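Local atomic coordinates of cell division control protein 45 cdc45 putative (Entamoeba histolytica, PDB entry 6CC2), a protein that is a putative Cdc45, by family probably an accessory subunit of the replicative DNA helicase, and may change conformation to regulate DNA replication. Residues T221-I226 with L337-F342; L233-L238 with M251-D256; D21-Q26 with D76-F81. All blocks are in the same frame, centred on the assembly; numbering follows the deposited sequence.

Contact 1. Residues T221-I226 with L337-F342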
loop_
_atom_site.group_PDB
_atom_site.type_symbol
_atom_site.label_atom_id
_atom_site.label_comp_id
_atom_site.label_asym_id
_atom_site.label_seq_id
_atom_site.Cartn_x
_atom_site.Cartn_y
_atom_site.Cartn_z
ATOM N N THR A 221 -10.154 1.519 13.198
ATOM C CA THR A 221 -9.135 0.482 13.355
ATOM C C THR A 221 -7.742 1.088 13.475
ATOM O O THR A 221 -6.923 0.685 14.328
ATOM C CB THR A 221 -9.218 -0.494 12.181
ATOM O OG1 THR A 221 -10.484 -1.155 12.224
ATOM C CG2 THR A 221 -8.102 -1.507 12.245
ATOM N N TYR A 222 -7.457 2.099 12.658
ATOM C CA TYR A 222 -6.182 2.777 12.769
ATOM C C TYR A 222 -5.991 3.380 14.159
ATOM O O TYR A 222 -4.932 3.214 14.794
ATOM C CB TYR A 222 -6.078 3.846 11.677
ATOM C CG TYR A 222 -4.914 4.777 11.941
ATOM C CD1 TYR A 222 -3.609 4.389 11.685
ATOM C CD2 TYR A 222 -5.123 6.034 12.512
ATOM C CE1 TYR A 222 -2.549 5.217 11.968
ATOM C CE2 TYR A 222 -4.054 6.858 12.786
ATOM C CZ TYR A 222 -2.780 6.451 12.536
ATOM O OH TYR A 222 -1.720 7.275 12.822
ATOM N N VAL A 223 -6.994 4.103 14.646
ATOM C CA VAL A 223 -6.847 4.785 15.929
ATOM C C VAL A 223 -6.640 3.769 17.039
ATOM O O VAL A 223 -5.825 3.976 17.952
ATOM C CB VAL A 223 -8.057 5.697 16.188
ATOM C CG1 VAL A 223 -8.034 6.227 17.585
ATOM C CG2 VAL A 223 -8.023 6.838 15.198
ATOM N N HIS A 224 -7.353 2.650 16.972
ATOM C CA HIS A 224 -7.189 1.598 17.987
ATOM C C HIS A 224 -5.770 1.040 17.979
ATOM O O HIS A 224 -5.223 0.688 19.036
ATOM C CB HIS A 224 -8.205 0.486 17.726
ATOM C CG HIS A 224 -8.429 -0.425 18.899
ATOM N ND1 HIS A 224 -8.868 0.032 20.125
ATOM C CD2 HIS A 224 -8.289 -1.765 19.026
ATOM C CE1 HIS A 224 -8.976 -0.986 20.958
ATOM N NE2 HIS A 224 -8.635 -2.088 20.316
ATOM N N ALA A 225 -5.170 0.916 16.800
ATOM C CA ALA A 225 -3.784 0.449 16.723
ATOM C C ALA A 225 -2.842 1.434 17.401
ATOM O O ALA A 225 -1.965 1.047 18.185
ATOM C CB ALA A 225 -3.382 0.245 15.264
ATOM N N ILE A 226 -3.010 2.725 17.117
ATOM C CA ILE A 226 -2.185 3.737 17.762
ATOM C C ILE A 226 -2.334 3.653 19.277
ATOM O O ILE A 226 -1.354 3.758 20.024
ATOM C CB ILE A 226 -2.547 5.135 17.226
ATOM C CG1 ILE A 226 -2.326 5.179 15.720
ATOM C CG2 ILE A 226 -1.751 6.206 17.937
ATOM C CD1 ILE A 226 -0.899 4.770 15.284
ATOM N N LEU A 337 -10.387 13.461 8.840
ATOM C CA LEU A 337 -9.124 14.090 8.476
ATOM C C LEU A 337 -8.245 14.295 9.704
ATOM O O LEU A 337 -7.016 14.326 9.594
ATOM C CB LEU A 337 -9.386 15.416 7.788
ATOM C CG LEU A 337 -8.154 16.187 7.322
ATOM C CD1 LEU A 337 -7.354 15.395 6.318
ATOM C CD2 LEU A 337 -8.598 17.506 6.751
ATOM N N PHE A 338 -8.850 14.443 10.880
ATOM C CA PHE A 338 -8.090 14.679 12.104
ATOM C C PHE A 338 -7.936 13.340 12.813
ATOM O O PHE A 338 -8.909 12.787 13.344
ATOM C CB PHE A 338 -8.780 15.720 12.975
ATOM C CG PHE A 338 -8.859 17.061 12.317
ATOM C CD1 PHE A 338 -7.768 17.912 12.326
ATOM C CD2 PHE A 338 -10.012 17.455 11.648
ATOM C CE1 PHE A 338 -7.831 19.152 11.708
ATOM C CE2 PHE A 338 -10.075 18.684 11.030
ATOM C CZ PHE A 338 -8.979 19.532 11.062
ATOM N N LEU A 339 -6.723 12.815 12.791
ATOM C CA LEU A 339 -6.381 11.552 13.426
ATOM C C LEU A 339 -5.021 11.712 14.086
ATOM O O LEU A 339 -4.198 12.511 13.630
ATOM C CB LEU A 339 -6.305 10.402 12.410
ATOM C CG LEU A 339 -7.584 10.079 11.640
ATOM C CD1 LEU A 339 -7.241 9.063 10.541
ATOM C CD2 LEU A 339 -8.643 9.527 12.541
ATOM N N PRO A 340 -4.745 10.941 15.135
ATOM C CA PRO A 340 -3.405 10.978 15.733
ATOM C C PRO A 340 -2.350 10.485 14.754
ATOM O O PRO A 340 -2.580 9.558 13.981
ATOM C CB PRO A 340 -3.529 10.047 16.950
ATOM C CG PRO A 340 -4.643 9.108 16.602
ATOM C CD PRO A 340 -5.628 9.970 15.810
ATOM N N SER A 341 -1.206 11.147 14.772
ATOM C CA SER A 341 -0.014 10.748 14.038
ATOM C C SER A 341 1.041 10.252 15.024
ATOM O O SER A 341 1.197 10.816 16.116
ATOM C CB SER A 341 0.565 11.917 13.242
ATOM O OG SER A 341 -0.124 12.135 12.036
ATOM N N PHE A 342 1.766 9.216 14.621
ATOM C CA PHE A 342 2.885 8.659 15.396
ATOM C C PHE A 342 4.181 9.198 14.799
ATOM O O PHE A 342 4.383 9.133 13.583
ATOM C CB PHE A 342 2.821 7.125 15.329
ATOM C CG PHE A 342 3.761 6.432 16.247
ATOM C CD1 PHE A 342 5.083 6.272 15.904
ATOM C CD2 PHE A 342 3.316 5.940 17.469
ATOM C CE1 PHE A 342 5.974 5.640 16.771
ATOM C CE2 PHE A 342 4.186 5.329 18.341
ATOM C CZ PHE A 342 5.520 5.159 17.985
HETATM O O HOH W 1 0.862 7.999 12.159
#
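A chi1 of 167° sets CG of Y222 opposite its main-chain nitrogen and sends the ring from helix 219-233 across to strand 338-344, where L339, its own CG placed opposite the carbonyl carbon, turns two methyl branches back toward the helix. The phenol reaches past these methyls to the backbone: Y222 OH donates to P340 O over 2.7 Å. That carbonyl oxygen lies at the ring edge, in the plane of the ring, and meets the hydroxyl at a C=O...O angle of 148°, with the donor tilted somewhat from the carbonyl plane. A water donates back to Y222 OH at 2.8 Å and accepts the N-H of F342, its oxygen 2.9 Å from F342 N. The buried hydroxyl therefore holds two hydrogen bonds, giving one and taking one, and is coupled to the strand at two backbone groups, P340 O directly and F342 N through the water, while CG1 of I226 lies over one face of its ring, toward the rim.

The arrangement is a helix laid on a small mixed sheet, at its edge strand 338-344. The two axes run 37° apart and approach to 8.9 Å. P340 forms the middle of the apolar layer: its CD lies 4.0 Å from V223 CG2, and its CG packs 4.3 Å from I226 CG2. On one flank of the proline, V223 CG2 also meets L339 CD2 at 3.8 Å, and L339 CD1 comes up obliquely to CD2 of the tyrosine ring. On the other, I226 CD1 approaches F342 CB at 4.4 Å. S341 points away from the helix, and its hydroxyl is bound by Q258 and D256. Helix 199-213 packs against the same layer, with C209 touching Y222, Y212 touching L339 and A205 touching F342.

Contact 2. Residues L233-L238 with M251-D256. With EDO (1,2-ethanediol), chain K.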
loop_
_atom_site.group_PDB
_atom_site.type_symbol
_atom_site.label_atom_id
_atom_site.label_comp_id
_atom_site.label_asym_id
_atom_site.label_seq_id
_atom_site.Cartn_x
_atom_site.Cartn_y
_atom_site.Cartn_z
ATOM N N LEU A 233 4.000 2.005 25.190
ATOM C CA LEU A 233 5.076 2.967 25.373
ATOM C C LEU A 233 4.752 4.023 26.413
ATOM O O LEU A 233 5.597 4.884 26.680
ATOM C CB LEU A 233 5.414 3.651 24.051
ATOM C CG LEU A 233 6.016 2.747 22.964
ATOM C CD1 LEU A 233 6.126 3.455 21.659
ATOM C CD2 LEU A 233 7.382 2.254 23.411
ATOM N N GLN A 234 3.569 3.958 27.029
ATOM C CA GLN A 234 3.140 4.903 28.055
ATOM C C GLN A 234 3.268 6.352 27.574
ATOM O O GLN A 234 3.811 7.222 28.259
ATOM C CB GLN A 234 3.917 4.669 29.355
ATOM C CG GLN A 234 3.505 3.401 30.070
ATOM C CD GLN A 234 2.065 3.451 30.563
ATOM O OE1 GLN A 234 1.741 4.190 31.475
ATOM N NE2 GLN A 234 1.193 2.674 29.923
ATOM N N LEU A 235 2.728 6.612 26.399
ATOM C CA LEU A 235 2.722 7.943 25.817
ATOM C C LEU A 235 1.403 8.654 26.130
ATOM O O LEU A 235 0.451 8.066 26.649
ATOM C CB LEU A 235 2.937 7.877 24.313
ATOM C CG LEU A 235 4.243 7.217 23.841
ATOM C CD1 LEU A 235 4.250 7.068 22.342
ATOM C CD2 LEU A 235 5.434 8.023 24.326
ATOM N N GLU A 236 1.387 9.949 25.857
ATOM C CA GLU A 236 0.180 10.763 25.893
ATOM C C GLU A 236 -0.061 11.335 24.501
ATOM O O GLU A 236 0.887 11.637 23.768
ATOM C CB GLU A 236 0.299 11.896 26.909
ATOM C CG GLU A 236 0.395 11.430 28.354
ATOM C CD GLU A 236 0.541 12.583 29.328
ATOM O OE1 GLU A 236 0.799 13.719 28.872
ATOM O OE2 GLU A 236 0.395 12.355 30.549
ATOM N N THR A 237 -1.334 11.470 24.129
ATOM C CA THR A 237 -1.686 12.063 22.842
ATOM C C THR A 237 -1.562 13.575 22.978
ATOM O O THR A 237 -2.304 14.206 23.742
ATOM C CB THR A 237 -3.080 11.650 22.406
ATOM O OG1 THR A 237 -3.148 10.226 22.306
ATOM C CG2 THR A 237 -3.407 12.242 21.048
ATOM N N LEU A 238 -0.616 14.156 22.251
ATOM C CA LEU A 238 -0.354 15.580 22.340
ATOM C C LEU A 238 -1.295 16.352 21.419
ATOM O O LEU A 238 -1.869 15.815 20.461
ATOM C CB LEU A 238 1.099 15.862 21.980
ATOM C CG LEU A 238 2.104 15.080 22.841
ATOM C CD1 LEU A 238 3.516 15.205 22.274
ATOM C CD2 LEU A 238 2.058 15.552 24.279
HETATM N N MSE A 251 9.923 8.806 20.553
HETATM C CA MSE A 251 8.748 8.706 19.697
HETATM C C MSE A 251 7.610 9.364 20.469
HETATM O O MSE A 251 7.684 9.472 21.699
HETATM C CB MSE A 251 8.415 7.252 19.355
HETATM C CG MSE A 251 9.497 6.539 18.530
HETATM SE SE MSE A 251 9.291 4.583 18.449
HETATM C CE MSE A 251 9.849 4.142 20.246
ATOM N N CYS A 252 6.558 9.786 19.765
ATOM C CA CYS A 252 5.407 10.383 20.429
ATOM C C CYS A 252 4.213 10.339 19.490
ATOM O O CYS A 252 4.327 9.960 18.327
ATOM C CB CYS A 252 5.713 11.814 20.869
ATOM S SG CYS A 252 5.865 12.958 19.487
ATOM N N VAL A 253 3.058 10.752 20.019
ATOM C CA VAL A 253 1.805 10.799 19.276
ATOM C C VAL A 253 1.174 12.159 19.499
ATOM O O VAL A 253 1.104 12.639 20.637
ATOM C CB VAL A 253 0.837 9.690 19.738
ATOM C CG1 VAL A 253 -0.528 9.869 19.098
ATOM C CG2 VAL A 253 1.403 8.333 19.409
ATOM N N LYS A 254 0.676 12.769 18.425
ATOM C CA LYS A 254 -0.093 13.998 18.560
ATOM C C LYS A 254 -1.246 13.976 17.568
ATOM O O LYS A 254 -1.152 13.350 16.508
ATOM C CB LYS A 254 0.748 15.261 18.343
ATOM C CG LYS A 254 1.355 15.396 16.990
ATOM C CD LYS A 254 1.871 16.819 16.756
ATOM C CE LYS A 254 0.793 17.712 16.183
ATOM N NZ LYS A 254 1.329 19.025 15.732
HETATM N N MSE A 255 -2.333 14.647 17.932
HETATM C CA MSE A 255 -3.452 14.888 17.000
HETATM C C MSE A 255 -2.894 15.622 15.798
HETATM O O MSE A 255 -2.049 16.487 15.930
HETATM C CB MSE A 255 -4.558 15.687 17.675
HETATM C CG MSE A 255 -5.788 15.910 16.785
HETATM SE SE MSE A 255 -6.665 14.246 16.211
HETATM C CE MSE A 255 -6.711 13.324 17.956
ATOM N N ASP A 256 -3.360 15.266 14.602
ATOM C CA ASP A 256 -2.757 15.788 13.386
ATOM C C ASP A 256 -3.839 15.961 12.324
ATOM O O ASP A 256 -4.934 15.409 12.422
ATOM C CB ASP A 256 -1.661 14.842 12.898
ATOM C CG ASP A 256 -0.620 15.533 12.042
ATOM O OD1 ASP A 256 -0.638 16.771 11.951
ATOM O OD2 ASP A 256 0.228 14.813 11.466
HETATM C C1 EDO K . -0.826 19.929 10.942
HETATM O O1 EDO K . -0.932 20.686 12.153
HETATM C C2 EDO K . 0.639 19.850 10.525
HETATM O O2 EDO K . 1.423 19.320 11.600
HETATM O O HOH W 2 3.286 11.236 22.936
#
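L238 and K254 pair as parallel beta neighbours, placing the short strand 237-238 at one edge of a three-stranded mixed sheet, beside its middle strand 251-257. Two backbone bonds carry the pairing. L238 N donates to V253 O over 2.8 Å in a nearly straight bond (172° at the hydrogen), and M255 N returns one to L238 O, again 2.8 Å, at 159°.

The L238 side chain lies against strand 251-257 from its base outward. Its CB rests 3.7 Å from K254 CB, on the same face of the sheet. CG, held beside the backbone nitrogen by a chi1 of -56°, sits 3.4 Å from V253 O, the very oxygen that accepts the L238 N-H. CD1 then reaches C252 CB at 4.3 Å, where L244 and V247 from the connecting loop also bear on L238. The K254 chain leaves this cluster, bending at chi3 so that NZ can bond I240 O and D242 O.

Upstream, the segments separate. A Schellman motif with Q234 at C-prime ends helix 219-233, and the chain then brings L235 over the strand, CD1 4.0 Å from C252 CA and CD2 against M251 O. The side chains of L233 and M251, a selenomethionine, cross at about a right angle, with L233 CD1 against M251 CE. Between this packing and the paired end, E236 O and V253 N are too far apart to bond directly. A water bridges them, donating to E236 O at 2.6 Å and accepting from V253 N at 3.0 Å.

Contact 3. Residues D21-Q26 with D76-F81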
loop_
_atom_site.group_PDB
_atom_site.type_symbol
_atom_site.label_atom_id
_atom_site.label_comp_id
_atom_site.label_asym_id
_atom_site.label_seq_id
_atom_site.Cartn_x
_atom_site.Cartn_y
_atom_site.Cartn_z
ATOM N N ASP A 21 22.163 -25.938 12.569
ATOM C CA ASP A 21 22.589 -26.927 11.590
ATOM C C ASP A 21 22.912 -26.311 10.231
ATOM O O ASP A 21 22.881 -27.020 9.219
ATOM C CB ASP A 21 21.509 -28.004 11.438
ATOM C CG ASP A 21 22.070 -29.338 10.980
ATOM O OD1 ASP A 21 22.823 -29.967 11.759
ATOM O OD2 ASP A 21 21.754 -29.763 9.848
ATOM N N LYS A 22 23.219 -25.016 10.190
ATOM C CA LYS A 22 23.607 -24.298 8.978
ATOM C C LYS A 22 22.449 -24.113 8.004
ATOM O O LYS A 22 22.675 -23.770 6.836
ATOM C CB LYS A 22 24.763 -24.999 8.249
ATOM C CG LYS A 22 25.520 -24.105 7.272
ATOM C CD LYS A 22 25.964 -24.868 6.027
ATOM C CE LYS A 22 26.950 -25.974 6.361
ATOM N NZ LYS A 22 27.378 -26.713 5.140
ATOM N N LYS A 23 21.218 -24.330 8.443
ATOM C CA LYS A 23 20.053 -24.112 7.598
ATOM C C LYS A 23 19.580 -22.660 7.715
ATOM O O LYS A 23 19.921 -21.947 8.660
ATOM C CB LYS A 23 18.937 -25.083 7.985
ATOM C CG LYS A 23 19.309 -26.554 7.803
ATOM C CD LYS A 23 18.192 -27.466 8.279
ATOM C CE LYS A 23 18.448 -28.908 7.882
ATOM N NZ LYS A 23 17.327 -29.792 8.299
ATOM N N THR A 24 18.791 -22.231 6.731
ATOM C CA THR A 24 18.409 -20.828 6.617
ATOM C C THR A 24 16.889 -20.656 6.546
ATOM O O THR A 24 16.131 -21.605 6.337
ATOM C CB THR A 24 19.052 -20.175 5.377
ATOM O OG1 THR A 24 18.416 -20.683 4.198
ATOM C CG2 THR A 24 20.538 -20.476 5.319
ATOM N N ILE A 25 16.462 -19.416 6.742
ATOM C CA ILE A 25 15.055 -19.022 6.698
ATOM C C ILE A 25 14.847 -18.159 5.457
ATOM O O ILE A 25 15.603 -17.216 5.210
ATOM C CB ILE A 25 14.640 -18.250 7.965
ATOM C CG1 ILE A 25 14.917 -19.083 9.221
ATOM C CG2 ILE A 25 13.179 -17.860 7.897
ATOM C CD1 ILE A 25 14.936 -18.244 10.490
ATOM N N GLN A 26 13.807 -18.465 4.688
ATOM C CA GLN A 26 13.469 -17.741 3.476
ATOM C C GLN A 26 12.150 -17.025 3.718
ATOM O O GLN A 26 11.156 -17.660 4.092
ATOM C CB GLN A 26 13.347 -18.717 2.308
ATOM C CG GLN A 26 13.772 -18.184 0.992
ATOM C CD GLN A 26 13.650 -19.237 -0.083
ATOM O OE1 GLN A 26 12.850 -20.163 0.051
ATOM N NE2 GLN A 26 14.411 -19.094 -1.153
ATOM N N ASP A 76 19.957 -24.874 1.728
ATOM C CA ASP A 76 19.865 -25.096 3.161
ATOM C C ASP A 76 18.620 -24.465 3.775
ATOM O O ASP A 76 18.570 -24.269 4.994
ATOM C CB ASP A 76 21.119 -24.551 3.851
ATOM C CG ASP A 76 22.396 -25.169 3.313
ATOM O OD1 ASP A 76 22.436 -26.406 3.140
ATOM O OD2 ASP A 76 23.361 -24.414 3.060
ATOM N N VAL A 77 17.607 -24.148 2.969
ATOM C CA VAL A 77 16.416 -23.508 3.507
ATOM C C VAL A 77 15.602 -24.536 4.282
ATOM O O VAL A 77 15.183 -25.557 3.733
ATOM C CB VAL A 77 15.588 -22.856 2.389
ATOM C CG1 VAL A 77 14.322 -22.232 2.959
ATOM C CG2 VAL A 77 16.422 -21.808 1.693
ATOM N N HIS A 78 15.383 -24.266 5.574
ATOM C CA HIS A 78 14.616 -25.143 6.443
ATOM C C HIS A 78 13.239 -24.600 6.785
ATOM O O HIS A 78 12.363 -25.377 7.174
ATOM C CB HIS A 78 15.378 -25.397 7.759
ATOM C CG HIS A 78 15.584 -24.171 8.608
ATOM N ND1 HIS A 78 14.679 -23.758 9.561
ATOM C CD2 HIS A 78 16.603 -23.279 8.658
ATOM C CE1 HIS A 78 15.127 -22.673 10.162
ATOM N NE2 HIS A 78 16.295 -22.360 9.634
ATOM N N THR A 79 13.021 -23.295 6.635
ATOM C CA THR A 79 11.781 -22.663 7.012
ATOM C C THR A 79 11.478 -21.588 5.976
ATOM O O THR A 79 12.396 -20.902 5.513
ATOM C CB THR A 79 11.871 -22.009 8.393
ATOM O OG1 THR A 79 12.204 -22.975 9.379
ATOM C CG2 THR A 79 10.559 -21.374 8.781
ATOM N N VAL A 80 10.204 -21.436 5.629
ATOM C CA VAL A 80 9.763 -20.325 4.788
ATOM C C VAL A 80 8.657 -19.575 5.516
ATOM O O VAL A 80 7.812 -20.179 6.188
ATOM C CB VAL A 80 9.277 -20.790 3.397
ATOM C CG1 VAL A 80 10.397 -21.495 2.686
ATOM C CG2 VAL A 80 8.041 -21.672 3.519
ATOM N N PHE A 81 8.686 -18.252 5.385
ATOM C CA PHE A 81 7.606 -17.371 5.798
ATOM C C PHE A 81 7.025 -16.729 4.547
ATOM O O PHE A 81 7.778 -16.233 3.708
ATOM C CB PHE A 81 8.114 -16.265 6.726
ATOM C CG PHE A 81 8.414 -16.723 8.097
ATOM C CD1 PHE A 81 9.629 -17.329 8.393
ATOM C CD2 PHE A 81 7.487 -16.544 9.123
ATOM C CE1 PHE A 81 9.916 -17.732 9.685
ATOM C CE2 PHE A 81 7.782 -16.961 10.412
ATOM C CZ PHE A 81 8.986 -17.562 10.683
HETATM O O HOH W 3 18.288 -19.621 10.201
#
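Four backbone bonds tie the parallel strands 24-29 and 77-83: T24 N to D76 O at 2.7 Å, H78 N to T24 O at 2.9 Å, Q26 N to T79 O at 2.9 Å and F81 N to Q26 O at 2.9 Å. In the first, the donor stands 40° out of the carbonyl plane of D76. T24 pairs with V77 but I25 with T79, so H78 is the extra residue of a beta bulge.

A chi1 of 64° places H78 CG between its own backbone N and carbonyl carbon, and the ring leans to strand 24-29, NE2 3.6 Å from I25 CG1. R18 NE bonds H78 ND1, which restrains the ring's rotation, and R18 NH1 bonds T79 OG1. Beyond it, I25 CG2 comes to the edge of the F81 ring, 3.6 Å from CD1. On the other face of the sheet, T24 OG1 packs 3.4 Å from V77 CG2. Q26 CB lies 3.7 Å from V77 CG1, and its extended chain runs beside V80, with its amide bonded to Y28 and T71.

The pair belongs to the six-stranded parallel sheet of the N-terminal part, consistent with the RecJ-like domain of Cdc45. Strand 53-57 flanks 24-29, strand 102-106 flanks 77-83, and helix 61-71 packs on the face bearing Q26, V77 and V80.

In the fold
From the N terminus, contact 3 closes first: the chain leaves strand 24-29, forms strand 53-57 and two helices, and returns as strand 77-83 in the parallel sheet. Contacts 1 and 2 both come after it has closed, about 37 and 39 Å away between centres. Contact 1 opens on helix 219-233 and closes only at strand 338-344, after 110 intervening residues; contact 2 opens and closes within that span, over a loop of 12 residues. Their centres are about 10 Å apart, and strand 251-257 joins them, lying between 237-238 and 338-344. S341 N bonds the backbone oxygen of K254, and F342 packs on V253, so helix 219-233 and all three strands form one unit.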